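Local coordinates for protein pyridine nucleotide-disulphide oxidoreductase dimerisation region (PDB 6KYY) that is a flavoprotein disulfide reductase that uses FAD and is probably involved in resistance to reactive chlorine species, at residues 271-283 / 289-302. Residues are numbered along the deposited sequence; the frame is centred on the assembly and turned at random.
Sequences AGIAVNERGATVV and TTADNIWAMGDVTG. With FAD (flavin-adenine dinucleotide), chain N.
With chi1 of 49° in T290 and 69° in T281, each threonine holds its OG1 between its own backbone N and carbonyl carbon, and from there both hydroxyls reach main-chain atoms of the other segment. The contact belongs to the FAD-binding domain of a pyridine nucleotide-disulfide oxidoreductase, where strand 294-296 pairs in parallel with strand 130-132 and runs into the G298-D299 turn at the cofactor; 271-283 lies along the strand and the residues on both ends of it. T290 OG1 works in both directions: it donates to G272 O at 2.7 Å, in the carbonyl plane and on a lone pair, and accepts from A274 N at 2.9 Å, bridging two peptide groups around I273. Its methyl group meets A274 CB and V282 CG2. T281 instead directs two donors at one oxygen, V300 O. T281 N lies 2.9 Å from V300 O and almost in line with that carbonyl (C=O...N angle 165°), whereas T281 OG1 reaches V300 O from above the carbonyl plane, 3.1 Å away. Since V300 immediately follows D299, this paired grip ties 271-283 to the 3-10 turn beside the pyrophosphate.

Apolar side chains supply most of the rest, beside a weak, long hydrogen bond from T289 OG1 to V282 O (3.4 Å). I273 crosses I294 at about a right angle, CD1 meeting I294 CG2, and its CG1 lies near A291 CB; I273 and I294 also touch I132 and I130, respectively, of the adjoining strand. V283 spreads its two methyls, CG1 resting on A296 CB at 3.6 Å and CG2 against T301 CG2. D299 itself holds FAD twice: its backbone N donates to phosphate oxygen O2P at 2.8 Å, and its carboxylate OD2 accepts from the ribityl hydroxyl O3' at 2.9 Å.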
loop_
_atom_site.group_PDB
_atom_site.type_symbol
_atom_site.label_atom_id
_atom_site.label_comp_id
_atom_site.label_asym_id
_atom_site.label_seq_id
_atom_site.Cartn_x
_atom_site.Cartn_y
_atom_site.Cartn_z
ATOM N N ALA B 271 -11.062 -16.989 40.562
ATOM C CA ALA B 271 -12.207 -16.169 40.195
ATOM C C ALA B 271 -13.291 -16.958 39.472
ATOM O O ALA B 271 -14.267 -16.364 39.004
ATOM C CB ALA B 271 -11.756 -14.990 39.329
ATOM N N GLY B 272 -13.146 -18.278 39.374
ATOM C CA GLY B 272 -14.093 -19.076 38.621
ATOM C C GLY B 272 -13.921 -19.004 37.123
ATOM O O GLY B 272 -14.864 -19.305 36.387
ATOM N N ILE B 273 -12.740 -18.614 36.649
ATOM C CA ILE B 273 -12.470 -18.429 35.228
ATOM C C ILE B 273 -11.842 -19.708 34.690
ATOM O O ILE B 273 -10.779 -20.133 35.157
ATOM C CB ILE B 273 -11.552 -17.220 34.990
ATOM C CG1 ILE B 273 -12.268 -15.923 35.377
ATOM C CG2 ILE B 273 -11.084 -17.178 33.546
ATOM C CD1 ILE B 273 -11.331 -14.765 35.640
ATOM N N ALA B 274 -12.494 -20.316 33.704
ATOM C CA ALA B 274 -12.027 -21.577 33.149
ATOM C C ALA B 274 -10.871 -21.356 32.180
ATOM O O ALA B 274 -10.736 -20.294 31.566
ATOM C CB ALA B 274 -13.167 -22.307 32.437
ATOM N N VAL B 275 -10.033 -22.383 32.048
ATOM C CA VAL B 275 -8.895 -22.366 31.138
ATOM C C VAL B 275 -8.794 -23.726 30.463
ATOM O O VAL B 275 -9.182 -24.752 31.029
ATOM C CB VAL B 275 -7.575 -22.024 31.865
ATOM C CG1 VAL B 275 -7.503 -20.538 32.180
ATOM C CG2 VAL B 275 -7.438 -22.854 33.133
ATOM N N ASN B 276 -8.275 -23.729 29.237
ATOM C CA ASN B 276 -8.012 -24.970 28.526
ATOM C C ASN B 276 -6.575 -25.410 28.808
ATOM O O ASN B 276 -5.887 -24.845 29.663
ATOM C CB ASN B 276 -8.289 -24.801 27.033
ATOM C CG ASN B 276 -7.648 -23.556 26.454
ATOM O OD1 ASN B 276 -6.837 -22.902 27.107
ATOM N ND2 ASN B 276 -8.010 -23.222 25.221
ATOM N N GLU B 277 -6.102 -26.432 28.092
ATOM C CA GLU B 277 -4.756 -26.940 28.328
ATOM C C GLU B 277 -3.678 -26.064 27.705
ATOM O O GLU B 277 -2.524 -26.120 28.145
ATOM C CB GLU B 277 -4.634 -28.372 27.802
ATOM C CG GLU B 277 -4.912 -29.430 28.861
ATOM C CD GLU B 277 -4.479 -30.818 28.433
ATOM O OE1 GLU B 277 -3.263 -31.102 28.473
ATOM O OE2 GLU B 277 -5.355 -31.625 28.060
ATOM N N ARG B 278 -4.021 -25.262 26.694
ATOM C CA ARG B 278 -3.062 -24.303 26.156
ATOM C C ARG B 278 -2.758 -23.201 27.162
ATOM O O ARG B 278 -1.657 -22.639 27.154
ATOM C CB ARG B 278 -3.599 -23.705 24.854
ATOM C CG ARG B 278 -2.645 -22.752 24.149
ATOM C CD ARG B 278 -1.833 -23.468 23.083
ATOM N NE ARG B 278 -0.901 -22.568 22.407
ATOM C CZ ARG B 278 -0.702 -22.549 21.093
ATOM N NH1 ARG B 278 -1.369 -23.381 20.306
ATOM N NH2 ARG B 278 0.165 -21.696 20.565
ATOM N N GLY B 279 -3.706 -22.900 28.044
ATOM C CA GLY B 279 -3.600 -21.786 28.959
ATOM C C GLY B 279 -4.543 -20.639 28.667
ATOM O O GLY B 279 -4.444 -19.598 29.326
ATOM N N ALA B 280 -5.458 -20.802 27.716
ATOM C CA ALA B 280 -6.315 -19.723 27.254
ATOM C C ALA B 280 -7.596 -19.641 28.071
ATOM O O ALA B 280 -8.123 -20.651 28.545
ATOM C CB ALA B 280 -6.665 -19.910 25.778
ATOM N N THR B 281 -8.097 -18.420 28.220
ATOM C CA THR B 281 -9.379 -18.188 28.870
ATOM C C THR B 281 -10.511 -18.468 27.889
ATOM O O THR B 281 -10.497 -17.974 26.756
ATOM C CB THR B 281 -9.465 -16.749 29.374
ATOM O OG1 THR B 281 -9.537 -15.859 28.253
ATOM C CG2 THR B 281 -8.240 -16.402 30.205
ATOM N N VAL B 282 -11.487 -19.264 28.318
ATOM C CA VAL B 282 -12.631 -19.585 27.471
ATOM C C VAL B 282 -13.609 -18.416 27.492
ATOM O O VAL B 282 -13.816 -17.773 28.530
ATOM C CB VAL B 282 -13.289 -20.903 27.922
ATOM C CG1 VAL B 282 -12.227 -21.975 28.127
ATOM C CG2 VAL B 282 -14.099 -20.715 29.196
ATOM N N VAL B 283 -14.197 -18.115 26.332
ATOM C CA VAL B 283 -14.992 -16.907 26.159
ATOM C C VAL B 283 -16.187 -17.179 25.256
ATOM O O VAL B 283 -16.208 -18.132 24.473
ATOM C CB VAL B 283 -14.157 -15.743 25.579
ATOM C CG1 VAL B 283 -13.371 -15.053 26.677
ATOM C CG2 VAL B 283 -13.227 -16.251 24.488
ATOM N N THR B 289 -16.113 -14.523 29.907
ATOM C CA THR B 289 -15.533 -15.663 30.596
ATOM C C THR B 289 -16.596 -16.348 31.455
ATOM O O THR B 289 -17.723 -15.868 31.598
ATOM C CB THR B 289 -14.335 -15.226 31.440
ATOM O OG1 THR B 289 -13.431 -16.327 31.595
ATOM C CG2 THR B 289 -14.782 -14.754 32.808
ATOM N N THR B 290 -16.228 -17.496 32.030
ATOM C CA THR B 290 -17.180 -18.270 32.820
ATOM C C THR B 290 -17.628 -17.543 34.083
ATOM O O THR B 290 -18.655 -17.912 34.660
ATOM C CB THR B 290 -16.583 -19.630 33.188
ATOM O OG1 THR B 290 -15.266 -19.447 33.723
ATOM C CG2 THR B 290 -16.507 -20.526 31.960
ATOM N N ALA B 291 -16.889 -16.529 34.521
ATOM C CA ALA B 291 -17.267 -15.717 35.668
ATOM C C ALA B 291 -17.991 -14.462 35.198
ATOM O O ALA B 291 -17.601 -13.847 34.201
ATOM C CB ALA B 291 -16.038 -15.333 36.495
ATOM N N ASP B 292 -19.046 -14.086 35.917
ATOM C CA ASP B 292 -19.831 -12.928 35.520
ATOM C C ASP B 292 -19.076 -11.636 35.809
ATOM O O ASP B 292 -18.315 -11.535 36.777
ATOM C CB ASP B 292 -21.187 -12.918 36.231
ATOM C CG ASP B 292 -21.112 -13.454 37.645
ATOM O OD1 ASP B 292 -19.996 -13.756 38.115
ATOM O OD2 ASP B 292 -22.178 -13.576 38.286
ATOM N N ASN B 293 -19.291 -10.645 34.941
ATOM C CA ASN B 293 -18.644 -9.335 34.997
ATOM C C ASN B 293 -17.136 -9.415 34.781
ATOM O O ASN B 293 -16.405 -8.485 35.140
ATOM C CB ASN B 293 -18.952 -8.610 36.312
ATOM C CG ASN B 293 -20.419 -8.263 36.454
ATOM O OD1 ASN B 293 -20.944 -7.424 35.721
ATOM N ND2 ASN B 293 -21.090 -8.908 37.401
ATOM N N ILE B 294 -16.649 -10.504 34.189
ATOM C CA ILE B 294 -15.245 -10.646 33.824
ATOM C C ILE B 294 -15.173 -10.928 32.330
ATOM O O ILE B 294 -15.786 -11.887 31.843
ATOM C CB ILE B 294 -14.546 -11.757 34.623
ATOM C CG1 ILE B 294 -14.404 -11.360 36.097
ATOM C CG2 ILE B 294 -13.193 -12.089 33.996
ATOM C CD1 ILE B 294 -13.313 -10.349 36.365
ATOM N N TRP B 295 -14.435 -10.094 31.607
ATOM C CA TRP B 295 -14.225 -10.253 30.178
ATOM C C TRP B 295 -12.782 -10.653 29.903
ATOM O O TRP B 295 -11.890 -10.466 30.735
ATOM C CB TRP B 295 -14.545 -8.959 29.420
ATOM C CG TRP B 295 -16.002 -8.647 29.283
ATOM C CD1 TRP B 295 -16.771 -8.802 28.167
ATOM C CD2 TRP B 295 -16.863 -8.102 30.290
ATOM N NE1 TRP B 295 -18.059 -8.398 28.419
ATOM C CE2 TRP B 295 -18.142 -7.963 29.715
ATOM C CE3 TRP B 295 -16.678 -7.722 31.623
ATOM C CZ2 TRP B 295 -19.230 -7.462 30.427
ATOM C CZ3 TRP B 295 -17.759 -7.223 32.326
ATOM C CH2 TRP B 295 -19.018 -7.098 31.729
ATOM N N ALA B 296 -12.560 -11.203 28.712
ATOM C CA ALA B 296 -11.222 -11.502 28.223
ATOM C C ALA B 296 -11.112 -11.015 26.788
ATOM O O ALA B 296 -12.015 -11.250 25.978
ATOM C CB ALA B 296 -10.912 -12.997 28.309
ATOM N N MET B 297 -10.012 -10.335 26.478
ATOM C CA MET B 297 -9.792 -9.777 25.154
ATOM C C MET B 297 -8.364 -10.060 24.715
ATOM O O MET B 297 -7.441 -10.082 25.531
ATOM C CB MET B 297 -10.049 -8.264 25.128
ATOM C CG MET B 297 -11.505 -7.863 25.294
ATOM S SD MET B 297 -11.674 -6.142 25.801
ATOM C CE MET B 297 -10.539 -6.088 27.184
ATOM N N GLY B 298 -8.195 -10.275 23.418
ATOM C CA GLY B 298 -6.873 -10.429 22.846
ATOM C C GLY B 298 -6.379 -11.863 22.846
ATOM O O GLY B 298 -7.137 -12.830 22.956
ATOM N N ASP B 299 -5.053 -11.988 22.730
ATOM C CA ASP B 299 -4.407 -13.289 22.596
ATOM C C ASP B 299 -4.587 -14.178 23.819
ATOM O O ASP B 299 -4.289 -15.375 23.739
ATOM C CB ASP B 299 -2.917 -13.101 22.310
ATOM C CG ASP B 299 -2.658 -12.085 21.215
ATOM O OD1 ASP B 299 -3.589 -11.803 20.431
ATOM O OD2 ASP B 299 -1.524 -11.566 21.141
ATOM N N VAL B 300 -5.057 -13.633 24.942
ATOM C CA VAL B 300 -5.358 -14.456 26.107
ATOM C C VAL B 300 -6.587 -15.327 25.897
ATOM O O VAL B 300 -6.845 -16.230 26.701
ATOM C CB VAL B 300 -5.530 -13.563 27.353
ATOM C CG1 VAL B 300 -6.938 -12.990 27.415
ATOM C CG2 VAL B 300 -5.203 -14.336 28.617
ATOM N N THR B 301 -7.345 -15.086 24.830
ATOM C CA THR B 301 -8.539 -15.857 24.511
ATOM C C THR B 301 -8.236 -17.137 23.745
ATOM O O THR B 301 -9.154 -17.927 23.501
ATOM C CB THR B 301 -9.515 -15.005 23.689
ATOM O OG1 THR B 301 -8.823 -14.415 22.583
ATOM C CG2 THR B 301 -10.114 -13.901 24.546
ATOM N N GLY B 302 -6.983 -17.364 23.360
ATOM C CA GLY B 302 -6.691 -18.476 22.482
ATOM C C GLY B 302 -7.064 -18.243 21.039
ATOM O O GLY B 302 -6.911 -19.152 20.219
HETATM P PA FAD N . -0.834 -7.457 24.526
HETATM O O1A FAD N . -0.054 -8.716 24.445
HETATM O O2A FAD N . -0.554 -6.427 23.426
HETATM O O5B FAD N . -0.646 -6.784 25.931
HETATM C C5B FAD N . -0.174 -7.539 27.066
HETATM C C4B FAD N . 0.186 -6.576 28.169
HETATM O O4B FAD N . -0.321 -7.065 29.433
HETATM C C3B FAD N . 1.685 -6.337 28.362
HETATM O O3B FAD N . 1.953 -4.951 28.527
HETATM C C2B FAD N . 2.008 -7.141 29.625
HETATM O O2B FAD N . 3.086 -6.566 30.356
HETATM C C1B FAD N . 0.702 -7.008 30.401
HETATM N N9A FAD N . 0.473 -8.062 31.384
HETATM C C8A FAD N . 0.608 -9.413 31.199
HETATM N N7A FAD N . 0.336 -10.130 32.265
HETATM C C5A FAD N . 0.000 -9.182 33.219
HETATM C C6A FAD N . -0.390 -9.289 34.569
HETATM N N6A FAD N . -0.513 -10.451 35.217
HETATM N N1A FAD N . -0.655 -8.145 35.238
HETATM C C2A FAD N . -0.535 -6.981 34.596
HETATM N N3A FAD N . -0.175 -6.757 33.330
HETATM C C4A FAD N . 0.080 -7.904 32.691
HETATM N N1 FAD N . -0.037 -8.823 15.109
HETATM C C2 FAD N . -0.485 -8.302 13.929
HETATM O O2 FAD N . -1.674 -8.005 13.763
HETATM N N3 FAD N . 0.403 -8.096 12.888
HETATM C C4 FAD N . 1.753 -8.387 12.899
HETATM O O4 FAD N . 2.444 -8.148 11.911
HETATM C C4X FAD N . 2.220 -8.945 14.157
HETATM N N5 FAD N . 3.486 -9.218 14.271
HETATM C C5X FAD N . 3.932 -9.744 15.472
HETATM C C6 FAD N . 5.283 -10.060 15.603
HETATM C C7 FAD N . 5.781 -10.590 16.789
HETATM C C7M FAD N . 7.247 -10.919 16.896
HETATM C C8 FAD N . 4.911 -10.812 17.869
HETATM C C8M FAD N . 5.419 -11.384 19.165
HETATM C C9 FAD N . 3.561 -10.499 17.741
HETATM C C9A FAD N . 3.068 -9.968 16.555
HETATM N N10 FAD N . 1.709 -9.633 16.395
HETATM C C10 FAD N . 1.248 -9.121 15.207
HETATM C "C1'" FAD N . 0.748 -9.852 17.487
HETATM C "C2'" FAD N . 0.543 -8.624 18.367
HETATM O "O2'" FAD N . 1.757 -8.289 19.041
HETATM C "C3'" FAD N . -0.538 -8.927 19.406
HETATM O "O3'" FAD N . -1.473 -9.841 18.847
HETATM C "C4'" FAD N . -1.290 -7.694 19.910
HETATM O "O4'" FAD N . -0.412 -6.890 20.698
HETATM C "C5'" FAD N . -2.532 -8.051 20.700
HETATM O "O5'" FAD N . -2.164 -8.283 22.076
HETATM P P FAD N . -3.231 -8.198 23.232
HETATM O O1P FAD N . -4.220 -7.066 22.937
HETATM O O2P FAD N . -3.858 -9.519 23.457
HETATM O O3P FAD N . -2.386 -7.777 24.506
#